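Side-chain contacts in tail fiber protein (Acinetobacter phage AM24, PDB 5W5P), which probably recognises and may degrade the capsular polysaccharide of its Acinetobacter baumannii host, acting as a trimeric tailspike: residues P18-K23 and G27-E32; D44-K49 and S82-G87; Q55-G60 and T96-K101; Y66-G71 and A141-K146. One frame throughout, in Å; residues are numbered along the deposited sequence.

Contact 1 (P18-K23 and G27-E32); sequences PADLIK and GKSQQE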
loop_
_atom_site.group_PDB
_atom_site.type_symbol
_atom_site.label_atom_id
_atom_site.label_comp_id
_atom_site.label_asym_id
_atom_site.label_seq_id
_atom_site.Cartn_x
_atom_site.Cartn_y
_atom_site.Cartn_z
ATOM N N PRO A 18 0.004 66.978 -36.155
ATOM C CA PRO A 18 -0.774 65.879 -35.568
ATOM C C PRO A 18 -0.501 64.565 -36.286
ATOM O O PRO A 18 -0.306 64.528 -37.502
ATOM C CB PRO A 18 -2.226 66.332 -35.747
ATOM C CG PRO A 18 -2.181 67.336 -36.856
ATOM C CD PRO A 18 -0.855 68.021 -36.739
ATOM N N ALA A 19 -0.485 63.477 -35.513
ATOM C CA ALA A 19 -0.210 62.164 -36.083
ATOM C C ALA A 19 -1.269 61.733 -37.088
ATOM O O ALA A 19 -0.976 60.913 -37.965
ATOM C CB ALA A 19 -0.089 61.121 -34.973
ATOM N N ASP A 20 -2.485 62.275 -36.994
ATOM C CA ASP A 20 -3.526 61.958 -37.966
ATOM C C ASP A 20 -3.196 62.441 -39.372
ATOM O O ASP A 20 -3.874 62.036 -40.323
ATOM C CB ASP A 20 -4.861 62.554 -37.519
ATOM C CG ASP A 20 -6.031 61.626 -37.794
ATOM O OD1 ASP A 20 -6.297 61.338 -38.982
ATOM O OD2 ASP A 20 -6.674 61.176 -36.820
ATOM N N LEU A 21 -2.181 63.282 -39.531
ATOM C CA LEU A 21 -1.773 63.765 -40.843
ATOM C C LEU A 21 -0.666 62.923 -41.460
ATOM O O LEU A 21 -0.205 63.240 -42.560
ATOM C CB LEU A 21 -1.323 65.228 -40.755
ATOM C CG LEU A 21 -2.393 66.314 -40.891
ATOM C CD1 LEU A 21 -3.628 66.025 -40.034
ATOM C CD2 LEU A 21 -1.802 67.667 -40.541
ATOM N N ILE A 22 -0.229 61.868 -40.777
ATOM C CA ILE A 22 0.766 60.934 -41.291
ATOM C C ILE A 22 0.047 59.652 -41.696
ATOM O O ILE A 22 -0.803 59.150 -40.951
ATOM C CB ILE A 22 1.863 60.650 -40.250
ATOM C CG1 ILE A 22 2.388 61.960 -39.653
ATOM C CG2 ILE A 22 2.983 59.821 -40.858
ATOM C CD1 ILE A 22 3.094 62.853 -40.654
ATOM N N LYS A 23 0.387 59.126 -42.870
ATOM C CA LYS A 23 -0.266 57.951 -43.432
ATOM C C LYS A 23 0.697 56.771 -43.437
ATOM O O LYS A 23 1.821 56.882 -43.937
ATOM C CB LYS A 23 -0.765 58.224 -44.852
ATOM C CG LYS A 23 -1.477 57.042 -45.503
ATOM C CD LYS A 23 -1.652 57.250 -47.003
ATOM C CE LYS A 23 -2.946 56.624 -47.517
ATOM N NZ LYS A 23 -3.108 56.844 -48.985
ATOM N N GLY A 27 -2.584 52.269 -45.343
ATOM C CA GLY A 27 -3.675 53.154 -45.659
ATOM C C GLY A 27 -4.279 53.856 -44.462
ATOM O O GLY A 27 -5.010 54.837 -44.641
ATOM N N LYS A 28 -4.000 53.383 -43.252
ATOM C CA LYS A 28 -4.503 54.013 -42.043
ATOM C C LYS A 28 -3.525 55.074 -41.552
ATOM O O LYS A 28 -2.329 55.043 -41.852
ATOM C CB LYS A 28 -4.749 52.967 -40.952
ATOM C CG LYS A 28 -5.855 51.979 -41.295
ATOM C CD LYS A 28 -6.725 51.662 -40.091
ATOM C CE LYS A 28 -8.204 51.713 -40.450
ATOM N NZ LYS A 28 -8.493 51.009 -41.731
ATOM N N SER A 29 -4.052 56.025 -40.788
ATOM C CA SER A 29 -3.240 57.134 -40.314
ATOM C C SER A 29 -2.286 56.671 -39.219
ATOM O O SER A 29 -2.469 55.618 -38.598
ATOM C CB SER A 29 -4.126 58.263 -39.788
ATOM O OG SER A 29 -4.666 57.940 -38.518
ATOM N N GLN A 30 -1.249 57.481 -38.985
ATOM C CA GLN A 30 -0.326 57.190 -37.894
ATOM C C GLN A 30 -1.037 57.206 -36.551
ATOM O O GLN A 30 -0.694 56.421 -35.659
ATOM C CB GLN A 30 0.829 58.189 -37.886
ATOM C CG GLN A 30 1.847 57.946 -36.784
ATOM C CD GLN A 30 2.638 56.674 -36.999
ATOM O OE1 GLN A 30 3.133 56.421 -38.096
ATOM N NE2 GLN A 30 2.759 55.860 -35.952
ATOM N N GLN A 31 -2.030 58.083 -36.387
ATOM C CA GLN A 31 -2.800 58.093 -35.150
ATOM C C GLN A 31 -3.477 56.749 -34.911
ATOM O O GLN A 31 -3.488 56.248 -33.782
ATOM C CB GLN A 31 -3.835 59.215 -35.177
ATOM C CG GLN A 31 -4.570 59.388 -33.860
ATOM C CD GLN A 31 -3.626 59.513 -32.684
ATOM O OE1 GLN A 31 -2.876 60.487 -32.573
ATOM N NE2 GLN A 31 -3.652 58.526 -31.798
ATOM N N GLU A 32 -4.035 56.142 -35.963
ATOM C CA GLU A 32 -4.656 54.827 -35.814
ATOM C C GLU A 32 -3.621 53.747 -35.512
ATOM O O GLU A 32 -3.905 52.813 -34.752
ATOM C CB GLU A 32 -5.446 54.469 -37.072
ATOM C CG GLU A 32 -6.759 55.213 -37.212
ATOM C CD GLU A 32 -7.240 55.275 -38.650
ATOM O OE1 GLU A 32 -6.461 55.717 -39.522
ATOM O OE2 GLU A 32 -8.396 54.879 -38.910
#
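Lys23 and Ser29 meet in a single beta bridge, their CA atoms 4.4 Å apart, while Gln30 N gives Ile22 O a short hydrogen bond of 2.6 Å and Gln31 N reaches Ala19 O only weakly. The chain thus folds back directly into helix 30-35. Gln30 CB lies 3.3 Å from Ala19 O and also packs on Ile22 CB, the two side chains alongside each other. With CG anti to the backbone N (chi1 -179°) and a bend at chi2, the Gln30 amide swings away to Asn34 and to Asn34 of the second subunit. Gln31 crosses Asp20 at about a right angle, its CB 3.8 Å from Asp20 OD2. Gln31 OE1 rests 3.7 Å from Ala19 CB, but the amide's polar partners are Asn35 and, in the third subunit, Asp24 and Ser25. Parallel ladders of Ile22 and Lys23 with the second subunit and of Pro18 with the third carry the sheet across this N-terminal trimer junction. Ser29 and Glu32 form a capping box: Glu32 N donates to Ser29 OG at 3.2 Å, and Ser29 N returns a bond to Glu32 OE1 at 2.7 Å. Ser29 OG grips that oxygen too, on the anti side but well out of the carboxylate plane. Held by two donors at a helix start, the Glu32 carboxylate is probably stabilised as the anion, despite Asp20 nearby.

Contact 2 (D44-K49 and S82-G87); sequences DLRNFK and SLDNDG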
loop_
_atom_site.group_PDB
_atom_site.type_symbol
_atom_site.label_atom_id
_atom_site.label_comp_id
_atom_site.label_asym_id
_atom_site.label_seq_id
_atom_site.Cartn_x
_atom_site.Cartn_y
_atom_site.Cartn_z
ATOM N N ASP A 44 -12.129 49.375 -25.520
ATOM C CA ASP A 44 -11.184 49.976 -26.453
ATOM C C ASP A 44 -10.926 49.073 -27.650
ATOM O O ASP A 44 -10.740 49.568 -28.765
ATOM C CB ASP A 44 -9.870 50.292 -25.743
ATOM C CG ASP A 44 -10.029 51.344 -24.670
ATOM O OD1 ASP A 44 -10.983 52.146 -24.758
ATOM O OD2 ASP A 44 -9.199 51.367 -23.737
ATOM N N LEU A 45 -10.906 47.754 -27.447
ATOM C CA LEU A 45 -10.707 46.849 -28.575
ATOM C C LEU A 45 -11.922 46.842 -29.493
ATOM O O LEU A 45 -11.779 46.941 -30.717
ATOM C CB LEU A 45 -10.400 45.440 -28.077
ATOM C CG LEU A 45 -10.191 44.387 -29.167
ATOM C CD1 LEU A 45 -8.880 44.612 -29.909
ATOM C CD2 LEU A 45 -10.234 42.991 -28.572
ATOM N N ARG A 46 -13.126 46.739 -28.921
ATOM C CA ARG A 46 -14.338 46.725 -29.739
ATOM C C ARG A 46 -14.494 48.008 -30.545
ATOM O O ARG A 46 -15.134 48.001 -31.602
ATOM C CB ARG A 46 -15.570 46.505 -28.859
ATOM C CG ARG A 46 -15.684 45.097 -28.288
ATOM C CD ARG A 46 -17.051 44.858 -27.666
ATOM N NE ARG A 46 -17.148 43.531 -27.076
ATOM C CZ ARG A 46 -17.008 43.281 -25.778
ATOM N NH1 ARG A 46 -16.769 44.272 -24.930
ATOM N NH2 ARG A 46 -17.106 42.040 -25.324
ATOM N N ASN A 47 -13.927 49.114 -30.067
ATOM C CA ASN A 47 -13.964 50.373 -30.800
ATOM C C ASN A 47 -12.766 50.556 -31.721
ATOM O O ASN A 47 -12.724 51.536 -32.472
ATOM C CB ASN A 47 -14.041 51.551 -29.823
ATOM C CG ASN A 47 -15.411 51.696 -29.198
ATOM O OD1 ASN A 47 -16.195 52.558 -29.589
ATOM N ND2 ASN A 47 -15.714 50.840 -28.232
ATOM N N PHE A 48 -11.802 49.642 -31.683
ATOM C CA PHE A 48 -10.598 49.732 -32.493
ATOM C C PHE A 48 -10.785 48.979 -33.803
ATOM O O PHE A 48 -11.399 47.908 -33.839
ATOM C CB PHE A 48 -9.409 49.165 -31.717
ATOM C CG PHE A 48 -8.125 49.143 -32.494
ATOM C CD1 PHE A 48 -7.475 50.324 -32.821
ATOM C CD2 PHE A 48 -7.555 47.941 -32.879
ATOM C CE1 PHE A 48 -6.286 50.305 -33.528
ATOM C CE2 PHE A 48 -6.364 47.914 -33.586
ATOM C CZ PHE A 48 -5.728 49.096 -33.909
ATOM N N LYS A 49 -10.261 49.552 -34.883
ATOM C CA LYS A 49 -10.284 48.908 -36.187
ATOM C C LYS A 49 -8.879 48.463 -36.561
ATOM O O LYS A 49 -7.936 49.256 -36.439
ATOM C CB LYS A 49 -10.841 49.860 -37.255
ATOM C CG LYS A 49 -12.313 50.205 -37.056
ATOM C CD LYS A 49 -12.728 51.436 -37.852
ATOM C CE LYS A 49 -12.671 51.174 -39.348
ATOM N NZ LYS A 49 -13.035 52.379 -40.148
ATOM N N SER A 82 -18.851 34.705 -36.226
ATOM C CA SER A 82 -18.769 34.272 -34.837
ATOM C C SER A 82 -19.338 35.331 -33.900
ATOM O O SER A 82 -19.156 36.535 -34.110
ATOM C CB SER A 82 -17.318 33.969 -34.457
ATOM O OG SER A 82 -16.872 32.767 -35.058
ATOM N N LEU A 83 -20.026 34.875 -32.858
ATOM C CA LEU A 83 -20.658 35.771 -31.903
ATOM C C LEU A 83 -19.689 36.153 -30.791
ATOM O O LEU A 83 -18.762 35.408 -30.459
ATOM C CB LEU A 83 -21.910 35.131 -31.305
ATOM C CG LEU A 83 -22.983 34.674 -32.297
ATOM C CD1 LEU A 83 -24.240 34.218 -31.562
ATOM C CD2 LEU A 83 -23.312 35.772 -33.301
ATOM N N ASP A 84 -19.910 37.336 -30.226
ATOM C CA ASP A 84 -19.123 37.798 -29.091
ATOM C C ASP A 84 -19.451 36.960 -27.858
ATOM O O ASP A 84 -20.623 36.790 -27.509
ATOM C CB ASP A 84 -19.415 39.279 -28.834
ATOM C CG ASP A 84 -18.405 39.931 -27.906
ATOM O OD1 ASP A 84 -18.261 39.469 -26.752
ATOM O OD2 ASP A 84 -17.764 40.919 -28.325
ATOM N N ASN A 85 -18.417 36.427 -27.201
ATOM C CA ASN A 85 -18.604 35.667 -25.970
ATOM C C ASN A 85 -18.041 36.374 -24.744
ATOM O O ASN A 85 -18.071 35.800 -23.652
ATOM C CB ASN A 85 -17.996 34.259 -26.098
ATOM C CG ASN A 85 -16.477 34.264 -26.219
ATOM O OD1 ASN A 85 -15.825 35.298 -26.115
ATOM N ND2 ASN A 85 -15.913 33.090 -26.457
ATOM N N ASP A 86 -17.526 37.596 -24.901
ATOM C CA ASP A 86 -17.035 38.410 -23.786
ATOM C C ASP A 86 -15.867 37.742 -23.059
ATOM O O ASP A 86 -15.705 37.887 -21.845
ATOM C CB ASP A 86 -18.166 38.746 -22.809
ATOM C CG ASP A 86 -17.918 40.038 -22.051
ATOM O OD1 ASP A 86 -17.436 41.007 -22.674
ATOM O OD2 ASP A 86 -18.207 40.090 -20.840
ATOM N N GLY A 87 -15.034 37.016 -23.804
ATOM C CA GLY A 87 -13.874 36.395 -23.196
ATOM C C GLY A 87 -12.776 35.987 -24.157
ATOM O O GLY A 87 -11.607 36.316 -23.941
#
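Arg46 runs out from helix 42-46 and meets Asp84, the two side chains coming from opposite directions and the guanidinium presenting the edge that carries NE and NH2. The grip is side-on: Arg46 NE donates to Asp84 OD2 at 3.0 Å, and Arg46 NH2 donates to Asp84 OD1 at 3.2 Å. Both oxygens lie close to the guanidinium plane, but the carboxylate is turned 35° against it, and each is met on its syn side from somewhat out of the carboxylate plane. Asp86 comes in across the arginine at about a right angle, its carboxylate nearly coplanar with the guanidinium, and Asp86 OD1 uses its anti lone pair to take Arg46 NH2 at 2.9 Å. The loop before strand 89-91 is shaped for this by two successive Asx turns, one in which Asp86 N donates to Asp84 OD1 at 2.7 Å and one in which Gly87 N donates to Asn85 OD1. Arg46 NH2 and Asp86 N reach Asp84 OD1 from opposite faces of its plane. Asp84 OD2 has a further donor in Val91 N, while Asp86 OD2 forms a salt bridge with Arg62. An extended chain from CG to NE (chi3 -178°) gives Arg46 its span, and its flank touches Leu90 of strand 89-91 on the way to the two acids.

Contact 3 (Q55-G60 and T96-K101); sequences QTVYVG and TRWKRK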
loop_
_atom_site.group_PDB
_atom_site.type_symbol
_atom_site.label_atom_id
_atom_site.label_comp_id
_atom_site.label_asym_id
_atom_site.label_seq_id
_atom_site.Cartn_x
_atom_site.Cartn_y
_atom_site.Cartn_z
ATOM N N GLN A 55 -3.776 41.250 -37.652
ATOM C CA GLN A 55 -2.988 42.000 -36.686
ATOM C C GLN A 55 -3.232 41.460 -35.284
ATOM O O GLN A 55 -4.357 41.107 -34.926
ATOM C CB GLN A 55 -3.346 43.488 -36.753
ATOM C CG GLN A 55 -2.555 44.378 -35.801
ATOM C CD GLN A 55 -3.153 45.766 -35.661
ATOM O OE1 GLN A 55 -4.299 45.998 -36.040
ATOM N NE2 GLN A 55 -2.376 46.698 -35.117
ATOM N N THR A 56 -2.168 41.381 -34.492
ATOM C CA THR A 56 -2.273 41.025 -33.082
ATOM C C THR A 56 -2.010 42.270 -32.247
ATOM O O THR A 56 -0.971 42.923 -32.407
ATOM C CB THR A 56 -1.299 39.909 -32.702
ATOM O OG1 THR A 56 -1.441 38.809 -33.609
ATOM C CG2 THR A 56 -1.594 39.423 -31.289
ATOM N N VAL A 57 -2.958 42.600 -31.371
ATOM C CA VAL A 57 -2.833 43.708 -30.439
ATOM C C VAL A 57 -3.003 43.165 -29.027
ATOM O O VAL A 57 -3.541 42.077 -28.809
ATOM C CB VAL A 57 -3.860 44.825 -30.714
ATOM C CG1 VAL A 57 -3.640 45.424 -32.093
ATOM C CG2 VAL A 57 -5.275 44.286 -30.576
ATOM N N TYR A 58 -2.542 43.944 -28.058
ATOM C CA TYR A 58 -2.643 43.578 -26.654
ATOM C C TYR A 58 -3.703 44.433 -25.976
ATOM O O TYR A 58 -3.661 45.665 -26.062
ATOM C CB TYR A 58 -1.296 43.742 -25.948
ATOM C CG TYR A 58 -1.382 43.514 -24.461
ATOM C CD1 TYR A 58 -1.442 44.583 -23.583
ATOM C CD2 TYR A 58 -1.424 42.227 -23.936
ATOM C CE1 TYR A 58 -1.534 44.385 -22.228
ATOM C CE2 TYR A 58 -1.516 42.020 -22.571
ATOM C CZ TYR A 58 -1.570 43.105 -21.724
ATOM O OH TYR A 58 -1.660 42.923 -20.364
ATOM N N VAL A 59 -4.655 43.780 -25.313
ATOM C CA VAL A 59 -5.652 44.460 -24.491
ATOM C C VAL A 59 -5.232 44.324 -23.035
ATOM O O VAL A 59 -4.958 43.214 -22.560
ATOM C CB VAL A 59 -7.059 43.885 -24.720
ATOM C CG1 VAL A 59 -8.095 44.712 -23.976
ATOM C CG2 VAL A 59 -7.379 43.838 -26.206
ATOM N N GLY A 60 -5.190 45.451 -22.322
ATOM C CA GLY A 60 -4.598 45.456 -20.993
ATOM C C GLY A 60 -5.436 44.734 -19.952
ATOM O O GLY A 60 -4.902 44.014 -19.108
ATOM N N THR A 96 -15.144 43.310 -36.890
ATOM C CA THR A 96 -13.944 42.495 -36.777
ATOM C C THR A 96 -14.078 41.504 -35.629
ATOM O O THR A 96 -14.397 41.886 -34.497
ATOM C CB THR A 96 -12.717 43.379 -36.557
ATOM O OG1 THR A 96 -12.477 44.174 -37.727
ATOM C CG2 THR A 96 -11.494 42.527 -36.272
ATOM N N ARG A 97 -13.835 40.227 -35.923
ATOM C CA ARG A 97 -13.816 39.187 -34.900
ATOM C C ARG A 97 -12.406 39.101 -34.333
ATOM O O ARG A 97 -11.495 38.577 -34.980
ATOM C CB ARG A 97 -14.272 37.850 -35.469
ATOM C CG ARG A 97 -15.740 37.569 -35.226
ATOM C CD ARG A 97 -16.594 38.234 -36.299
ATOM N NE ARG A 97 -18.021 38.125 -36.012
ATOM C CZ ARG A 97 -18.944 38.945 -36.499
ATOM N NH1 ARG A 97 -18.593 39.944 -37.297
ATOM N NH2 ARG A 97 -20.219 38.762 -36.189
ATOM N N TRP A 98 -12.231 39.630 -33.124
ATOM C CA TRP A 98 -10.986 39.501 -32.380
ATOM C C TRP A 98 -11.015 38.210 -31.567
ATOM O O TRP A 98 -11.973 37.949 -30.833
ATOM C CB TRP A 98 -10.782 40.706 -31.457
ATOM C CG TRP A 98 -10.596 42.020 -32.185
ATOM C CD1 TRP A 98 -11.557 42.951 -32.460
ATOM C CD2 TRP A 98 -9.372 42.541 -32.721
ATOM N NE1 TRP A 98 -11.009 44.011 -33.138
ATOM C CE2 TRP A 98 -9.668 43.785 -33.307
ATOM C CE3 TRP A 98 -8.055 42.075 -32.760
ATOM C CZ2 TRP A 98 -8.696 44.569 -33.925
ATOM C CZ3 TRP A 98 -7.092 42.857 -33.377
ATOM C CH2 TRP A 98 -7.417 44.085 -33.949
ATOM N N LYS A 99 -9.968 37.403 -31.699
ATOM C CA LYS A 99 -9.870 36.130 -30.995
ATOM C C LYS A 99 -8.617 36.111 -30.134
ATOM O O LYS A 99 -7.527 36.457 -30.598
ATOM C CB LYS A 99 -9.870 34.947 -31.971
ATOM C CG LYS A 99 -10.995 35.037 -32.968
ATOM C CD LYS A 99 -11.096 33.849 -33.899
ATOM C CE LYS A 99 -12.535 33.708 -34.387
ATOM N NZ LYS A 99 -12.588 32.913 -35.642
ATOM N N ARG A 100 -8.783 35.705 -28.883
ATOM C CA ARG A 100 -7.670 35.645 -27.947
ATOM C C ARG A 100 -6.685 34.564 -28.366
ATOM O O ARG A 100 -7.076 33.468 -28.780
ATOM C CB ARG A 100 -8.188 35.374 -26.531
ATOM C CG ARG A 100 -7.115 35.253 -25.467
ATOM C CD ARG A 100 -7.710 34.775 -24.142
ATOM N NE ARG A 100 -8.739 35.680 -23.632
ATOM C CZ ARG A 100 -8.488 36.729 -22.856
ATOM N NH1 ARG A 100 -7.242 37.008 -22.504
ATOM N NH2 ARG A 100 -9.480 37.496 -22.429
ATOM N N LYS A 101 -5.399 34.887 -28.272
ATOM C CA LYS A 101 -4.332 33.922 -28.510
ATOM C C LYS A 101 -4.087 33.172 -27.207
ATOM O O LYS A 101 -3.636 33.764 -26.222
ATOM C CB LYS A 101 -3.061 34.619 -28.986
ATOM C CG LYS A 101 -3.234 35.487 -30.230
ATOM C CD LYS A 101 -2.649 34.810 -31.459
ATOM C CE LYS A 101 -2.012 35.821 -32.400
ATOM N NZ LYS A 101 -1.337 35.143 -33.538
#
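Val57 and Trp98 are brought together by their first torsions: Val57 has CG1 beside the backbone N (chi1 -62°), which sets CG2 between N and the carbonyl carbon, and Trp98 has CG anti to its carbonyl carbon (chi1 -65°), swinging the six-membered ring across. Val57 CG2 touches Trp98 CZ3 at 3.6 Å, the side chains crossing at about a right angle and the methyl meeting the indole obliquely. Gln55 O stands at the same distance, 3.6 Å, from Trp98 CZ3. Thr96 CG2 covers one indole face, 3.5 Å above the plane and offset toward the rim. These strands are not neighbours: 71-75 runs between 56-59 and 97-100 in the antiparallel sheet, so the contact bridges over the middle strand. Leu45 of helix 42-46 packs against both Val57 and Trp98, making this the sheet face that the helix covers. On the other face of the sheet, Lys101, bent at chi2 and chi3, lays its CE 3.3 Å from Thr56 OG1, with Thr56 CG2 to Lys101 CE at 3.8 Å. The ammonium itself donates a hydrogen bond to Gly60 O of the second subunit, whose Tyr58 packs on both Thr56 and Lys101. Chemically the contact is divided: an apolar cluster on the helix-covered face, and on the opposite one a polar pairing at the subunit interface, where the lysine's ammonium meets a neutral carbonyl.

Contact 4 (Y66-G71 and A141-K146); sequences YLQGGG and ADRSFK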
loop_
_atom_site.group_PDB
_atom_site.type_symbol
_atom_site.label_atom_id
_atom_site.label_comp_id
_atom_site.label_asym_id
_atom_site.label_seq_id
_atom_site.Cartn_x
_atom_site.Cartn_y
_atom_site.Cartn_z
ATOM N N TYR A 66 -11.972 46.313 -13.717
ATOM C CA TYR A 66 -11.600 44.897 -13.722
ATOM C C TYR A 66 -10.199 44.762 -14.313
ATOM O O TYR A 66 -10.018 44.865 -15.531
ATOM C CB TYR A 66 -12.611 44.076 -14.523
ATOM C CG TYR A 66 -12.490 42.581 -14.342
ATOM C CD1 TYR A 66 -11.525 41.858 -15.033
ATOM C CD2 TYR A 66 -13.344 41.887 -13.485
ATOM C CE1 TYR A 66 -11.403 40.487 -14.870
ATOM C CE2 TYR A 66 -13.232 40.511 -13.317
ATOM C CZ TYR A 66 -12.257 39.819 -14.013
ATOM O OH TYR A 66 -12.131 38.458 -13.863
ATOM N N LEU A 67 -9.214 44.514 -13.455
ATOM C CA LEU A 67 -7.814 44.550 -13.857
ATOM C C LEU A 67 -7.308 43.243 -14.451
ATOM O O LEU A 67 -6.145 43.186 -14.856
ATOM C CB LEU A 67 -6.939 44.942 -12.663
ATOM C CG LEU A 67 -7.445 46.131 -11.845
ATOM C CD1 LEU A 67 -6.597 46.327 -10.600
ATOM C CD2 LEU A 67 -7.464 47.389 -12.695
ATOM N N GLN A 68 -8.132 42.200 -14.524
ATOM C CA GLN A 68 -7.730 40.938 -15.132
ATOM C C GLN A 68 -8.381 40.791 -16.507
ATOM O O GLN A 68 -9.085 41.684 -16.990
ATOM C CB GLN A 68 -8.080 39.765 -14.212
ATOM C CG GLN A 68 -7.289 39.746 -12.916
ATOM C CD GLN A 68 -5.801 39.554 -13.153
ATOM O OE1 GLN A 68 -5.385 38.624 -13.851
ATOM N NE2 GLN A 68 -4.990 40.440 -12.581
ATOM N N GLY A 69 -8.120 39.654 -17.152
ATOM C CA GLY A 69 -8.712 39.338 -18.435
ATOM C C GLY A 69 -7.950 39.825 -19.651
ATOM O O GLY A 69 -8.393 39.571 -20.780
ATOM N N GLY A 70 -6.832 40.520 -19.468
ATOM C CA GLY A 70 -6.058 40.988 -20.597
ATOM C C GLY A 70 -5.393 39.857 -21.362
ATOM O O GLY A 70 -5.384 38.695 -20.956
ATOM N N GLY A 71 -4.822 40.215 -22.504
ATOM C CA GLY A 71 -4.115 39.254 -23.324
ATOM C C GLY A 71 -4.006 39.747 -24.755
ATOM O O GLY A 71 -4.372 40.876 -25.075
ATOM N N ALA A 141 -2.518 33.054 -5.944
ATOM C CA ALA A 141 -3.114 33.249 -4.627
ATOM C C ALA A 141 -3.709 34.635 -4.435
ATOM O O ALA A 141 -4.470 34.836 -3.483
ATOM C CB ALA A 141 -2.077 32.982 -3.533
ATOM N N ASP A 142 -3.394 35.592 -5.305
ATOM C CA ASP A 142 -3.998 36.909 -5.191
ATOM C C ASP A 142 -5.476 36.914 -5.558
ATOM O O ASP A 142 -6.157 37.911 -5.297
ATOM C CB ASP A 142 -3.239 37.909 -6.067
ATOM C CG ASP A 142 -2.216 38.706 -5.280
ATOM O OD1 ASP A 142 -2.630 39.525 -4.431
ATOM O OD2 ASP A 142 -1.000 38.501 -5.499
ATOM N N ARG A 143 -5.987 35.835 -6.140
ATOM C CA ARG A 143 -7.387 35.746 -6.522
ATOM C C ARG A 143 -8.159 34.892 -5.526
ATOM O O ARG A 143 -7.639 33.900 -5.003
ATOM C CB ARG A 143 -7.532 35.160 -7.927
ATOM C CG ARG A 143 -6.681 35.845 -8.973
ATOM C CD ARG A 143 -6.467 34.923 -10.153
ATOM N NE ARG A 143 -6.295 35.652 -11.403
ATOM C CZ ARG A 143 -6.557 35.147 -12.603
ATOM N NH1 ARG A 143 -7.017 33.905 -12.717
ATOM N NH2 ARG A 143 -6.362 35.886 -13.688
ATOM N N SER A 144 -9.405 35.294 -5.265
ATOM C CA SER A 144 -10.344 34.534 -4.442
ATOM C C SER A 144 -11.694 34.593 -5.139
ATOM O O SER A 144 -12.280 35.673 -5.255
ATOM C CB SER A 144 -10.442 35.102 -3.024
ATOM O OG SER A 144 -9.310 34.763 -2.242
ATOM N N PHE A 145 -12.181 33.454 -5.611
ATOM C CA PHE A 145 -13.442 33.388 -6.335
ATOM C C PHE A 145 -14.552 32.856 -5.433
ATOM O O PHE A 145 -14.304 32.237 -4.396
ATOM C CB PHE A 145 -13.306 32.509 -7.581
ATOM C CG PHE A 145 -12.230 32.960 -8.530
ATOM C CD1 PHE A 145 -12.521 33.840 -9.564
ATOM C CD2 PHE A 145 -10.925 32.509 -8.387
ATOM C CE1 PHE A 145 -11.531 34.262 -10.439
ATOM C CE2 PHE A 145 -9.934 32.920 -9.259
ATOM C CZ PHE A 145 -10.234 33.803 -10.286
ATOM N N LYS A 146 -15.793 33.116 -5.838
ATOM C CA LYS A 146 -16.961 32.595 -5.139
ATOM C C LYS A 146 -17.867 31.911 -6.147
ATOM O O LYS A 146 -18.321 32.546 -7.104
ATOM C CB LYS A 146 -17.721 33.699 -4.403
ATOM C CG LYS A 146 -19.063 33.245 -3.861
ATOM C CD LYS A 146 -19.489 34.078 -2.670
ATOM C CE LYS A 146 -20.139 35.371 -3.122
ATOM N NZ LYS A 146 -20.465 36.264 -1.969
#
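Gln68 OE1 sits at the edge of the Arg143 guanidinium, exactly in its plane, whereas the amide of Gln68 stands almost upright to that plane at 78°. Seen from the other partner the approach is different: the arginine nitrogen lies above the carbonyl plane of Gln68, 35° out of it, and so not on a lone pair. The bond is still short and nearly straight, Arg143 NH2 to Gln68 OE1 at 2.9 Å with an N-H...O angle of 167°. Gln68 bends at chi2 to turn its amide to meet the arginine, which reaches over with an extended chain from CG to NE. Tyr66 presents its ring edge to Gln68 O and makes an edge-to-face stack with Tyr115. The contact ties the loop between strands 56-59 and 71-75 to the residue just before strand 144-147, which pairs in parallel with 172-175 in the solenoid-like body of the spike, consistent with a beta-helix. Asn103 of the third subunit packs on both Gln68 and Arg143. Since Arg143 NH2 also forms a salt bridge with Asp107 and NH1 binds Phe138 O, the glutamine serves as a neutral acceptor added to a guanidinium whose charge is probably largely balanced by Asp107.

All four contacts lie on the same side of the chain's centre, toward the N-terminal end of the spike. Contacts 2 and 3 are closest, their centres about 8 Å apart, joined by Leu45 and by hydrogen bonds from Arg97 to Ser82 O and Arg100 to Gly87 O. Arg100 continues into contact 4, where it binds Gly69 O and Gly70 O. Contact 1 touches contact 2 through Glu32 O and Phe48 CE1, 3.7 Å apart, but stays about 15 Å from contact 4 at the nearest atoms. Contacts 1, 3 and 4 touch the third subunit; contact 2 lies within its own chain. Bound zinc ions lie about 12 to 13 Å from the Gln31, Arg46 and Arg143 side chains, too far for coordination.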